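Local coordinates for protein tryptophan--tRNA ligase (Pyrococcus horikoshii, PDB 3JXE) that joins L-tryptophan to tRNA(Trp) at the expense of ATP, releasing AMP and diphosphate, through a class I aminoacyl-tRNA synthetase fold, at residues G84-I92 / M254-L265; V303-E312 / C335-F346. One frame throughout, in Å; residues are numbered along the deposited sequence.

Interaction 1 (G84-I92 / M254-L265). With TYM (tryptophanyl-5'AMP), chain E; SO4 (sulfate ion), chain F.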
loop_
_atom_site.group_PDB
_atom_site.type_symbol
_atom_site.label_atom_id
_atom_site.label_comp_id
_atom_site.label_asym_id
_atom_site.label_seq_id
_atom_site.Cartn_x
_atom_site.Cartn_y
_atom_site.Cartn_z
ATOM N N GLY B 84 -9.873 -18.027 6.613
ATOM C CA GLY B 84 -10.210 -19.048 7.597
ATOM C C GLY B 84 -9.338 -20.275 7.416
ATOM O O GLY B 84 -8.198 -20.161 6.961
ATOM N N PRO B 85 -9.864 -21.462 7.768
ATOM C CA PRO B 85 -9.091 -22.693 7.607
ATOM C C PRO B 85 -8.943 -23.047 6.134
ATOM O O PRO B 85 -9.833 -22.746 5.336
ATOM C CB PRO B 85 -9.944 -23.752 8.315
ATOM C CG PRO B 85 -11.026 -23.009 9.033
ATOM C CD PRO B 85 -11.207 -21.724 8.313
ATOM N N MET B 86 -7.823 -23.668 5.782
ATOM C CA MET B 86 -7.583 -24.109 4.412
ATOM C C MET B 86 -8.230 -25.465 4.163
ATOM O O MET B 86 -8.169 -26.356 5.017
ATOM C CB MET B 86 -6.084 -24.193 4.124
ATOM C CG MET B 86 -5.406 -22.849 3.937
ATOM S SD MET B 86 -3.630 -22.966 3.642
ATOM C CE MET B 86 -3.579 -23.645 1.986
ATOM N N HIS B 87 -8.859 -25.614 2.999
ATOM C CA HIS B 87 -9.384 -26.911 2.582
ATOM C C HIS B 87 -8.486 -27.566 1.529
ATOM O O HIS B 87 -7.448 -27.012 1.159
ATOM C CB HIS B 87 -10.846 -26.819 2.118
ATOM C CG HIS B 87 -11.071 -25.902 0.957
ATOM N ND1 HIS B 87 -10.498 -26.107 -0.281
ATOM C CD2 HIS B 87 -11.839 -24.793 0.835
ATOM C CE1 HIS B 87 -10.885 -25.152 -1.106
ATOM N NE2 HIS B 87 -11.701 -24.343 -0.455
ATOM N N ILE B 88 -8.892 -28.742 1.057
ATOM C CA ILE B 88 -8.069 -29.549 0.153
ATOM C C ILE B 88 -7.812 -28.929 -1.220
ATOM O O ILE B 88 -6.765 -29.167 -1.829
ATOM C CB ILE B 88 -8.586 -31.016 0.079
ATOM C CG1 ILE B 88 -7.615 -31.927 0.831
ATOM C CG2 ILE B 88 -8.764 -31.497 -1.365
ATOM C CD1 ILE B 88 -8.255 -33.147 1.433
ATOM N N GLY B 89 -8.761 -28.119 -1.691
ATOM C CA GLY B 89 -8.603 -27.370 -2.936
ATOM C C GLY B 89 -7.473 -26.356 -2.870
ATOM O O GLY B 89 -6.697 -26.221 -3.817
ATOM N N HIS B 90 -7.379 -25.660 -1.737
ATOM C CA HIS B 90 -6.353 -24.639 -1.514
ATOM C C HIS B 90 -4.920 -25.180 -1.550
ATOM O O HIS B 90 -3.991 -24.440 -1.875
ATOM C CB HIS B 90 -6.576 -23.921 -0.177
ATOM C CG HIS B 90 -7.862 -23.160 -0.094
ATOM N ND1 HIS B 90 -8.640 -23.141 1.044
ATOM C CD2 HIS B 90 -8.506 -22.386 -1.001
ATOM C CE1 HIS B 90 -9.705 -22.389 0.835
ATOM N NE2 HIS B 90 -9.650 -21.922 -0.399
ATOM N N ILE B 91 -4.747 -26.457 -1.219
ATOM C CA ILE B 91 -3.409 -27.031 -1.049
ATOM C C ILE B 91 -2.797 -27.617 -2.331
ATOM O O ILE B 91 -1.575 -27.761 -2.421
ATOM C CB ILE B 91 -3.367 -28.068 0.122
ATOM C CG1 ILE B 91 -1.978 -28.120 0.770
ATOM C CG2 ILE B 91 -3.826 -29.457 -0.333
ATOM C CD1 ILE B 91 -1.591 -26.862 1.521
ATOM N N ILE B 92 -3.637 -27.936 -3.314
ATOM C CA ILE B 92 -3.157 -28.515 -4.576
ATOM C C ILE B 92 -2.137 -27.624 -5.309
ATOM O O ILE B 92 -1.095 -28.125 -5.736
ATOM C CB ILE B 92 -4.314 -28.968 -5.511
ATOM C CG1 ILE B 92 -5.121 -30.087 -4.837
ATOM C CG2 ILE B 92 -3.766 -29.433 -6.864
ATOM C CD1 ILE B 92 -6.199 -30.722 -5.706
ATOM N N MET B 254 -15.319 -26.162 -4.208
ATOM C CA MET B 254 -15.211 -26.390 -2.773
ATOM C C MET B 254 -14.832 -25.080 -2.096
ATOM O O MET B 254 -13.785 -24.501 -2.387
ATOM C CB MET B 254 -14.172 -27.468 -2.466
ATOM C CG MET B 254 -14.170 -27.920 -1.017
ATOM S SD MET B 254 -12.721 -28.885 -0.558
ATOM C CE MET B 254 -13.043 -30.428 -1.404
ATOM N N SER B 255 -15.700 -24.616 -1.202
ATOM C CA SER B 255 -15.509 -23.339 -0.525
ATOM C C SER B 255 -15.791 -23.450 0.969
ATOM O O SER B 255 -16.621 -24.256 1.396
ATOM C CB SER B 255 -16.408 -22.272 -1.153
ATOM O OG SER B 255 -16.296 -21.036 -0.468
ATOM N N ALA B 256 -15.098 -22.627 1.754
ATOM C CA ALA B 256 -15.307 -22.566 3.200
ATOM C C ALA B 256 -16.677 -21.986 3.569
ATOM O O ALA B 256 -17.106 -22.075 4.723
ATOM C CB ALA B 256 -14.187 -21.779 3.873
ATOM N N SER B 257 -17.354 -21.398 2.582
ATOM C CA SER B 257 -18.717 -20.889 2.753
ATOM C C SER B 257 -19.686 -22.013 3.123
ATOM O O SER B 257 -20.625 -21.804 3.893
ATOM C CB SER B 257 -19.190 -20.170 1.486
ATOM O OG SER B 257 -19.184 -21.043 0.368
ATOM N N LYS B 258 -19.447 -23.199 2.565
ATOM C CA LYS B 258 -20.176 -24.407 2.942
ATOM C C LYS B 258 -19.215 -25.451 3.522
ATOM O O LYS B 258 -18.718 -26.315 2.791
ATOM C CB LYS B 258 -20.956 -24.974 1.749
ATOM C CG LYS B 258 -22.382 -24.442 1.610
ATOM C CD LYS B 258 -22.431 -23.067 0.949
ATOM C CE LYS B 258 -23.861 -22.547 0.872
ATOM N NZ LYS B 258 -23.933 -21.229 0.181
ATOM N N PRO B 259 -18.947 -25.371 4.843
ATOM C CA PRO B 259 -17.988 -26.256 5.511
ATOM C C PRO B 259 -18.376 -27.737 5.484
ATOM O O PRO B 259 -17.499 -28.601 5.552
ATOM C CB PRO B 259 -17.974 -25.739 6.955
ATOM C CG PRO B 259 -19.262 -25.023 7.121
ATOM C CD PRO B 259 -19.553 -24.415 5.789
ATOM N N GLU B 260 -19.673 -28.019 5.377
ATOM C CA GLU B 260 -20.173 -29.393 5.402
ATOM C C GLU B 260 -19.848 -30.163 4.118
ATOM O O GLU B 260 -19.884 -31.395 4.104
ATOM C CB GLU B 260 -21.679 -29.410 5.678
ATOM C CG GLU B 260 -22.162 -30.676 6.387
ATOM C CD GLU B 260 -23.643 -30.639 6.760
ATOM O OE1 GLU B 260 -24.318 -29.618 6.484
ATOM O OE2 GLU B 260 -24.132 -31.646 7.329
ATOM N N THR B 261 -19.527 -29.436 3.051
ATOM C CA THR B 261 -19.166 -30.047 1.768
ATOM C C THR B 261 -17.682 -29.863 1.438
ATOM O O THR B 261 -17.236 -30.155 0.324
ATOM C CB THR B 261 -20.032 -29.500 0.609
ATOM O OG1 THR B 261 -19.937 -28.069 0.563
ATOM C CG2 THR B 261 -21.490 -29.912 0.780
ATOM N N ALA B 262 -16.923 -29.384 2.421
ATOM C CA ALA B 262 -15.495 -29.144 2.257
ATOM C C ALA B 262 -14.666 -30.001 3.207
ATOM O O ALA B 262 -15.010 -30.158 4.381
ATOM C CB ALA B 262 -15.185 -27.669 2.469
ATOM N N ILE B 263 -13.574 -30.557 2.689
ATOM C CA ILE B 263 -12.615 -31.281 3.513
ATOM C C ILE B 263 -11.462 -30.349 3.871
ATOM O O ILE B 263 -10.595 -30.064 3.040
ATOM C CB ILE B 263 -12.072 -32.562 2.815
ATOM C CG1 ILE B 263 -13.217 -33.462 2.325
ATOM C CG2 ILE B 263 -11.119 -33.322 3.738
ATOM C CD1 ILE B 263 -14.142 -34.014 3.414
ATOM N N TYR B 264 -11.473 -29.867 5.109
ATOM C CA TYR B 264 -10.416 -29.000 5.610
ATOM C C TYR B 264 -9.161 -29.802 5.927
ATOM O O TYR B 264 -9.244 -30.963 6.332
ATOM C CB TYR B 264 -10.888 -28.245 6.853
ATOM C CG TYR B 264 -12.005 -27.266 6.582
ATOM C CD1 TYR B 264 -13.339 -27.632 6.761
ATOM C CD2 TYR B 264 -11.730 -25.972 6.144
ATOM C CE1 TYR B 264 -14.372 -26.732 6.512
ATOM C CE2 TYR B 264 -12.752 -25.065 5.892
ATOM C CZ TYR B 264 -14.069 -25.451 6.078
ATOM O OH TYR B 264 -15.079 -24.553 5.829
ATOM N N LEU B 265 -8.002 -29.174 5.740
ATOM C CA LEU B 265 -6.714 -29.802 6.042
ATOM C C LEU B 265 -6.570 -30.105 7.532
ATOM O O LEU B 265 -5.699 -30.875 7.943
ATOM C CB LEU B 265 -5.560 -28.913 5.575
ATOM C CG LEU B 265 -5.483 -28.565 4.087
ATOM C CD1 LEU B 265 -4.354 -27.582 3.854
ATOM C CD2 LEU B 265 -5.310 -29.805 3.216
HETATM P P TYM E . -7.217 -18.328 -2.117
HETATM O O1P TYM E . -6.690 -18.178 -0.742
HETATM O O2P TYM E . -8.661 -18.138 -2.372
HETATM O "O5'" TYM E . -6.821 -19.788 -2.670
HETATM C "C5'" TYM E . -5.461 -20.230 -2.597
HETATM C "C4'" TYM E . -5.111 -21.150 -3.773
HETATM O "O4'" TYM E . -6.110 -22.203 -3.878
HETATM C "C1'" TYM E . -6.665 -22.187 -5.226
HETATM N N9 TYM E . -8.073 -22.671 -5.063
HETATM C C4 TYM E . -8.543 -23.845 -5.480
HETATM N N3 TYM E . -7.994 -24.882 -6.142
HETATM C C2 TYM E . -8.712 -25.957 -6.446
HETATM N N1 TYM E . -9.991 -26.050 -6.110
HETATM C C6 TYM E . -10.602 -25.053 -5.446
HETATM N N6 TYM E . -11.886 -25.163 -5.115
HETATM C C5 TYM E . -9.877 -23.911 -5.114
HETATM N N7 TYM E . -10.172 -22.779 -4.482
HETATM C C8 TYM E . -9.069 -22.027 -4.447
HETATM C "C2'" TYM E . -6.484 -20.748 -5.702
HETATM O "O2'" TYM E . -6.379 -20.711 -7.122
HETATM C "C3'" TYM E . -5.133 -20.383 -5.097
HETATM O "O3'" TYM E . -4.072 -20.888 -5.926
HETATM N NH3 TYM E . -5.891 -13.750 -3.468
HETATM C CA TYM E . -5.404 -15.135 -3.433
HETATM C CB TYM E . -4.076 -15.195 -2.676
HETATM C CG TYM E . -2.850 -15.072 -3.632
HETATM C CD2 TYM E . -2.459 -15.942 -4.645
HETATM C CE2 TYM E . -1.298 -15.424 -5.234
HETATM C CE3 TYM E . -2.999 -17.138 -5.115
HETATM C CD1 TYM E . -1.936 -14.075 -3.631
HETATM N NE1 TYM E . -0.965 -14.288 -4.627
HETATM C CZ2 TYM E . -0.687 -16.104 -6.281
HETATM C CZ3 TYM E . -2.384 -17.814 -6.169
HETATM C CH2 TYM E . -1.228 -17.297 -6.753
HETATM C C TYM E . -6.424 -16.032 -2.722
HETATM O O TYM E . -7.198 -15.560 -1.886
HETATM O OPP TYM E . -6.377 -17.351 -3.104
HETATM S S SO4 F . -12.797 -20.510 -0.504
HETATM O O1 SO4 F . -13.869 -19.828 -1.227
HETATM O O2 SO4 F . -12.497 -21.779 -1.158
HETATM O O3 SO4 F . -11.593 -19.685 -0.490
HETATM O O4 SO4 F . -13.221 -20.746 0.870
#

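Interaction 2 (V303-E312 / C335-F346)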
loop_
_atom_site.group_PDB
_atom_site.type_symbol
_atom_site.label_atom_id
_atom_site.label_comp_id
_atom_site.label_asym_id
_atom_site.label_seq_id
_atom_site.Cartn_x
_atom_site.Cartn_y
_atom_site.Cartn_z
ATOM N N VAL B 303 -17.193 -38.439 -6.073
ATOM C CA VAL B 303 -16.454 -39.477 -5.342
ATOM C C VAL B 303 -15.151 -39.851 -6.060
ATOM O O VAL B 303 -14.096 -39.963 -5.427
ATOM C CB VAL B 303 -17.324 -40.750 -5.106
ATOM C CG1 VAL B 303 -16.586 -41.766 -4.235
ATOM C CG2 VAL B 303 -18.664 -40.385 -4.470
ATOM N N PHE B 304 -15.230 -40.023 -7.380
ATOM C CA PHE B 304 -14.073 -40.417 -8.184
ATOM C C PHE B 304 -13.305 -39.244 -8.792
ATOM O O PHE B 304 -12.158 -39.409 -9.208
ATOM C CB PHE B 304 -14.472 -41.436 -9.257
ATOM C CG PHE B 304 -14.500 -42.856 -8.756
ATOM C CD1 PHE B 304 -13.375 -43.669 -8.871
ATOM C CD2 PHE B 304 -15.644 -43.375 -8.155
ATOM C CE1 PHE B 304 -13.389 -44.984 -8.402
ATOM C CE2 PHE B 304 -15.670 -44.689 -7.681
ATOM C CZ PHE B 304 -14.540 -45.495 -7.807
ATOM N N LYS B 305 -13.937 -38.070 -8.840
ATOM C CA LYS B 305 -13.262 -36.842 -9.269
ATOM C C LYS B 305 -12.086 -36.531 -8.345
ATOM O O LYS B 305 -11.000 -36.187 -8.807
ATOM C CB LYS B 305 -14.235 -35.657 -9.297
ATOM C CG LYS B 305 -15.034 -35.500 -10.592
ATOM C CD LYS B 305 -14.498 -34.383 -11.492
ATOM C CE LYS B 305 -13.527 -34.891 -12.554
ATOM N NZ LYS B 305 -12.139 -35.046 -12.041
ATOM N N TRP B 306 -12.317 -36.677 -7.042
ATOM C CA TRP B 306 -11.313 -36.411 -6.015
ATOM C C TRP B 306 -10.150 -37.393 -6.085
ATOM O O TRP B 306 -8.992 -37.004 -5.921
ATOM C CB TRP B 306 -11.956 -36.473 -4.629
ATOM C CG TRP B 306 -12.915 -35.353 -4.338
ATOM C CD1 TRP B 306 -13.478 -34.488 -5.237
ATOM C CD2 TRP B 306 -13.447 -34.999 -3.059
ATOM N NE1 TRP B 306 -14.312 -33.610 -4.593
ATOM C CE2 TRP B 306 -14.315 -33.901 -3.255
ATOM C CE3 TRP B 306 -13.270 -35.499 -1.761
ATOM C CZ2 TRP B 306 -15.008 -33.296 -2.203
ATOM C CZ3 TRP B 306 -13.959 -34.896 -0.716
ATOM C CH2 TRP B 306 -14.813 -33.802 -0.944
ATOM N N LEU B 307 -10.470 -38.662 -6.328
ATOM C CA LEU B 307 -9.465 -39.711 -6.465
ATOM C C LEU B 307 -8.633 -39.520 -7.729
ATOM O O LEU B 307 -7.436 -39.818 -7.746
ATOM C CB LEU B 307 -10.126 -41.091 -6.470
ATOM C CG LEU B 307 -10.773 -41.573 -5.169
ATOM C CD1 LEU B 307 -11.883 -42.568 -5.464
ATOM C CD2 LEU B 307 -9.737 -42.170 -4.221
ATOM N N GLU B 308 -9.279 -39.020 -8.781
ATOM C CA GLU B 308 -8.614 -38.737 -10.049
ATOM C C GLU B 308 -7.628 -37.577 -9.921
ATOM O O GLU B 308 -6.547 -37.607 -10.509
ATOM C CB GLU B 308 -9.649 -38.424 -11.135
ATOM C CG GLU B 308 -9.080 -38.333 -12.549
ATOM C CD GLU B 308 -10.026 -37.654 -13.526
ATOM O OE1 GLU B 308 -11.229 -37.993 -13.539
ATOM O OE2 GLU B 308 -9.559 -36.783 -14.289
ATOM N N ILE B 309 -7.998 -36.566 -9.139
ATOM C CA ILE B 309 -7.239 -35.314 -9.109
ATOM C C ILE B 309 -6.217 -35.185 -7.972
ATOM O O ILE B 309 -5.308 -34.356 -8.061
ATOM C CB ILE B 309 -8.169 -34.063 -9.158
ATOM C CG1 ILE B 309 -9.004 -33.939 -7.878
ATOM C CG2 ILE B 309 -9.044 -34.093 -10.419
ATOM C CD1 ILE B 309 -9.834 -32.672 -7.793
ATOM N N PHE B 310 -6.349 -35.994 -6.921
ATOM C CA PHE B 310 -5.464 -35.850 -5.759
ATOM C C PHE B 310 -5.120 -37.124 -4.972
ATOM O O PHE B 310 -3.987 -37.269 -4.509
ATOM C CB PHE B 310 -6.009 -34.774 -4.806
ATOM C CG PHE B 310 -5.008 -34.295 -3.788
ATOM C CD1 PHE B 310 -3.853 -33.626 -4.187
ATOM C CD2 PHE B 310 -5.227 -34.503 -2.430
ATOM C CE1 PHE B 310 -2.925 -33.182 -3.249
ATOM C CE2 PHE B 310 -4.307 -34.060 -1.483
ATOM C CZ PHE B 310 -3.153 -33.398 -1.895
ATOM N N PHE B 311 -6.077 -38.036 -4.825
ATOM C CA PHE B 311 -5.943 -39.115 -3.834
ATOM C C PHE B 311 -5.332 -40.443 -4.299
ATOM O O PHE B 311 -4.417 -40.957 -3.646
ATOM C CB PHE B 311 -7.264 -39.337 -3.093
ATOM C CG PHE B 311 -7.675 -38.167 -2.247
ATOM C CD1 PHE B 311 -6.994 -37.871 -1.067
ATOM C CD2 PHE B 311 -8.731 -37.350 -2.635
ATOM C CE1 PHE B 311 -7.364 -36.783 -0.285
ATOM C CE2 PHE B 311 -9.110 -36.260 -1.857
ATOM C CZ PHE B 311 -8.424 -35.977 -0.681
ATOM N N GLU B 312 -5.827 -41.002 -5.401
ATOM C CA GLU B 312 -5.284 -42.269 -5.903
ATOM C C GLU B 312 -4.095 -42.055 -6.841
ATOM O O GLU B 312 -4.260 -41.621 -7.984
ATOM C CB GLU B 312 -6.370 -43.131 -6.560
ATOM C CG GLU B 312 -5.899 -44.533 -6.970
ATOM C CD GLU B 312 -5.204 -45.291 -5.842
ATOM O OE1 GLU B 312 -5.849 -45.571 -4.809
ATOM O OE2 GLU B 312 -4.007 -45.615 -5.991
ATOM N N CYS B 335 -17.170 -47.792 -2.162
ATOM C CA CYS B 335 -16.501 -46.662 -2.813
ATOM C C CYS B 335 -16.288 -45.490 -1.859
ATOM O O CYS B 335 -15.222 -44.871 -1.859
ATOM C CB CYS B 335 -17.295 -46.200 -4.035
ATOM S SG CYS B 335 -17.569 -47.485 -5.272
ATOM N N LYS B 336 -17.306 -45.194 -1.054
ATOM C CA LYS B 336 -17.232 -44.131 -0.055
ATOM C C LYS B 336 -16.224 -44.474 1.040
ATOM O O LYS B 336 -15.481 -43.608 1.499
ATOM C CB LYS B 336 -18.614 -43.853 0.542
ATOM C CG LYS B 336 -19.605 -43.255 -0.454
ATOM C CD LYS B 336 -21.030 -43.248 0.077
ATOM C CE LYS B 336 -21.296 -42.038 0.954
ATOM N NZ LYS B 336 -22.714 -41.968 1.397
ATOM N N ARG B 337 -16.199 -45.745 1.439
ATOM C CA ARG B 337 -15.235 -46.253 2.417
ATOM C C ARG B 337 -13.811 -46.197 1.865
ATOM O O ARG B 337 -12.859 -45.917 2.599
ATOM C CB ARG B 337 -15.609 -47.683 2.825
ATOM C CG ARG B 337 -14.719 -48.326 3.890
ATOM C CD ARG B 337 -15.452 -49.424 4.671
ATOM N NE ARG B 337 -16.184 -50.364 3.818
ATOM C CZ ARG B 337 -17.504 -50.346 3.632
ATOM N NH1 ARG B 337 -18.260 -49.434 4.233
ATOM N NH2 ARG B 337 -18.072 -51.243 2.838
ATOM N N TYR B 338 -13.681 -46.458 0.566
ATOM C CA TYR B 338 -12.399 -46.384 -0.127
ATOM C C TYR B 338 -11.903 -44.941 -0.246
ATOM O O TYR B 338 -10.705 -44.684 -0.114
ATOM C CB TYR B 338 -12.506 -47.054 -1.502
ATOM C CG TYR B 338 -11.363 -46.764 -2.451
ATOM C CD1 TYR B 338 -10.059 -47.177 -2.162
ATOM C CD2 TYR B 338 -11.592 -46.089 -3.648
ATOM C CE1 TYR B 338 -9.013 -46.912 -3.041
ATOM C CE2 TYR B 338 -10.556 -45.822 -4.531
ATOM C CZ TYR B 338 -9.273 -46.234 -4.222
ATOM O OH TYR B 338 -8.253 -45.967 -5.103
ATOM N N LEU B 339 -12.825 -44.012 -0.485
ATOM C CA LEU B 339 -12.499 -42.587 -0.553
ATOM C C LEU B 339 -12.063 -42.049 0.808
ATOM O O LEU B 339 -11.032 -41.385 0.912
ATOM C CB LEU B 339 -13.685 -41.779 -1.097
ATOM C CG LEU B 339 -13.605 -40.246 -1.109
ATOM C CD1 LEU B 339 -12.523 -39.741 -2.053
ATOM C CD2 LEU B 339 -14.949 -39.645 -1.478
ATOM N N ILE B 340 -12.851 -42.350 1.841
ATOM C CA ILE B 340 -12.586 -41.887 3.207
ATOM C C ILE B 340 -11.194 -42.291 3.685
ATOM O O ILE B 340 -10.464 -41.473 4.245
ATOM C CB ILE B 340 -13.671 -42.383 4.200
ATOM C CG1 ILE B 340 -14.989 -41.647 3.954
ATOM C CG2 ILE B 340 -13.230 -42.179 5.646
ATOM C CD1 ILE B 340 -16.199 -42.315 4.568
ATOM N N SER B 341 -10.833 -43.550 3.444
ATOM C CA SER B 341 -9.539 -44.096 3.853
ATOM C C SER B 341 -8.360 -43.339 3.242
ATOM O O SER B 341 -7.351 -43.113 3.910
ATOM C CB SER B 341 -9.451 -45.585 3.513
ATOM O OG SER B 341 -9.787 -45.824 2.158
ATOM N N LYS B 342 -8.503 -42.943 1.978
ATOM C CA LYS B 342 -7.464 -42.190 1.272
ATOM C C LYS B 342 -7.381 -40.731 1.728
ATOM O O LYS B 342 -6.288 -40.163 1.806
ATOM C CB LYS B 342 -7.657 -42.278 -0.244
ATOM C CG LYS B 342 -7.609 -43.702 -0.787
ATOM C CD LYS B 342 -6.791 -43.803 -2.068
ATOM C CE LYS B 342 -5.287 -43.790 -1.788
ATOM N NZ LYS B 342 -4.857 -44.928 -0.918
ATOM N N ILE B 343 -8.533 -40.132 2.028
ATOM C CA ILE B 343 -8.579 -38.791 2.612
ATOM C C ILE B 343 -7.957 -38.802 4.011
ATOM O O ILE B 343 -7.219 -37.885 4.375
ATOM C CB ILE B 343 -10.023 -38.220 2.670
ATOM C CG1 ILE B 343 -10.623 -38.113 1.265
ATOM C CG2 ILE B 343 -10.035 -36.854 3.354
ATOM C CD1 ILE B 343 -12.082 -37.680 1.232
ATOM N N GLN B 344 -8.251 -39.850 4.781
ATOM C CA GLN B 344 -7.733 -39.991 6.142
ATOM C C GLN B 344 -6.229 -40.244 6.177
ATOM O O GLN B 344 -5.541 -39.740 7.064
ATOM C CB GLN B 344 -8.479 -41.091 6.898
ATOM C CG GLN B 344 -9.849 -40.664 7.408
ATOM C CD GLN B 344 -10.660 -41.817 7.971
ATOM O OE1 GLN B 344 -10.455 -42.975 7.608
ATOM N NE2 GLN B 344 -11.597 -41.501 8.855
ATOM N N GLU B 345 -5.731 -41.023 5.215
ATOM C CA GLU B 345 -4.294 -41.277 5.086
ATOM C C GLU B 345 -3.530 -39.976 4.864
ATOM O O GLU B 345 -2.532 -39.713 5.539
ATOM C CB GLU B 345 -4.005 -42.248 3.937
ATOM C CG GLU B 345 -4.134 -43.723 4.298
ATOM C CD GLU B 345 -4.197 -44.624 3.071
ATOM O OE1 GLU B 345 -3.455 -44.368 2.093
ATOM O OE2 GLU B 345 -4.990 -45.593 3.085
ATOM N N PHE B 346 -4.017 -39.171 3.919
ATOM C CA PHE B 346 -3.413 -37.880 3.598
ATOM C C PHE B 346 -3.459 -36.911 4.778
ATOM O O PHE B 346 -2.449 -36.288 5.109
ATOM C CB PHE B 346 -4.083 -37.253 2.369
ATOM C CG PHE B 346 -3.752 -35.799 2.178
ATOM C CD1 PHE B 346 -4.663 -34.811 2.540
ATOM C CD2 PHE B 346 -2.521 -35.416 1.655
ATOM C CE1 PHE B 346 -4.357 -33.462 2.377
ATOM C CE2 PHE B 346 -2.206 -34.071 1.487
ATOM C CZ PHE B 346 -3.127 -33.093 1.848
#

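Interaction 1 (G84-I92 / M254-L265)
Leu265 and His87 bury the most surface here, on the two sides of a short backbone bridge. Leu265 N donates to Met86 O over 2.9 Å in a nearly straight bond (169° at the hydrogen), and Ile88 N returns one to Ile263 O, also 2.9 Å long but more bent; the single bridge pairs His87 with Tyr264. The Leu265 side chain then spreads over the first helical turn. Its CD1 branch lies 3.7 Å from Ile91 CD1 and also touches Met86 CB, while CD2 meets Ile88 CG1 and Ile91 CG2. Ile88 and Ile263 run side by side in the same direction, with Ile88 CD1 3.7 Å from Ile263 CG2.

His87 is the N-cap of that helix. Its CG sits between its own backbone N and carbonyl carbon (chi1 60°), which folds the ring back so that ND1 can accept a weak capping bond from Gly89 N; His90 ND1 takes the His87 N-H, completing a capping box. Met254 CG covers one face of the His87 ring, 4.1 Å from the centroid, with its sulfur oblique to the ring; the His90 ring overlaps the rim of the opposite face, CE1 of His90 and NE2 of His87 each lying over the other ring. His87 NE2 is left to bind O2 of a sulfate at 2.8 Å. Ala256 N holds O4 of the same ion at 2.8 Å, and Ser255 OG and His90 NE2 also bind it. HIGH and KMSKS residues thus share one anion, probably from the crystallisation liquor, consistent with the ATP phosphate handling of class I synthetases.

The HIGH region follows strand 75-80 and leads into helix 88-104. Helix 126-141 packs on Pro85 and Met86 and, with His350 of helix 332-367, on Leu265, while Met254 pairs by backbone with Val244 in the loop after strand 237-241.

Interaction 2 (V303-E312 / C335-F346)
Helices 303-311 and 335-346 run in roughly the same direction, their axes 37° apart and 10.4 Å from each other at closest approach, and the first widens into a pi-type turn at 307-311. Leu339 packs against the first half of 303-312: its CD2 meets Val303 CG1 at 3.8 Å, and its CD1 is held among Val303 O, Trp306 CB and Leu307 CG. Leu307 CD1 lies obliquely against the Tyr338 ring, 3.6 Å from CE2. One turn on, Ile343 divides its contacts, CG1 lying over one face of the Phe311 ring at 3.6 Å from CZ, and CD1 meeting the edge of the Trp306 indole. Helix 315-326, which links the pair in sequence, covers Leu307 and Cys335 with Leu318 and Cys325.

Phe310 and Phe346 form a T-shaped stack with planes at 84°, the Phe310 edge pointing at the centre of the Phe346 face. Phe310 CG stands anti to the backbone N (chi1 -165°), which carries its ring out to Phe346; Phe310 also covers the face of Phe311 opposite Ile343.

At one margin Tyr338 OH donates to Glu312 OE1 at a very short 2.5 Å, carboxylate and ring planes nearly parallel; Glu312 OE2 accepts from Asp314 N. Lys342 NZ, 4.1 Å from Glu312 OE1, makes a weak salt bridge to Glu345. This single cross-segment hydrogen bond borders apolar and aromatic packing, and Lys342 may favour the ionised form of buried Glu312.

How the interactions relate
Interaction 1 closes along the chain before interaction 2 opens, yet the two pack directly, with centres about 15 Å apart. Trp306 touches both Ile263 and Met254: its CZ3 is 3.4 Å from Ile263 CG1 and its CZ2 3.6 Å from Met254 CE. Ile88 CD1 reaches Phe311 CZ at 3.5 Å, and Ile263 CG2 meets Ile343 CG2 at 3.7 Å. Interaction 1 borders the tryptophanyl-5'AMP itself through Gly89, His90 and Met254, whereas interaction 2 forms a layer behind it, the Trp306 side chain staying about 9 Å from the ligand. The helix pair thus packs against Ile88 of the HIGH region, Met254 of the KMSKS region and Ile263 beyond it, all by apolar contacts.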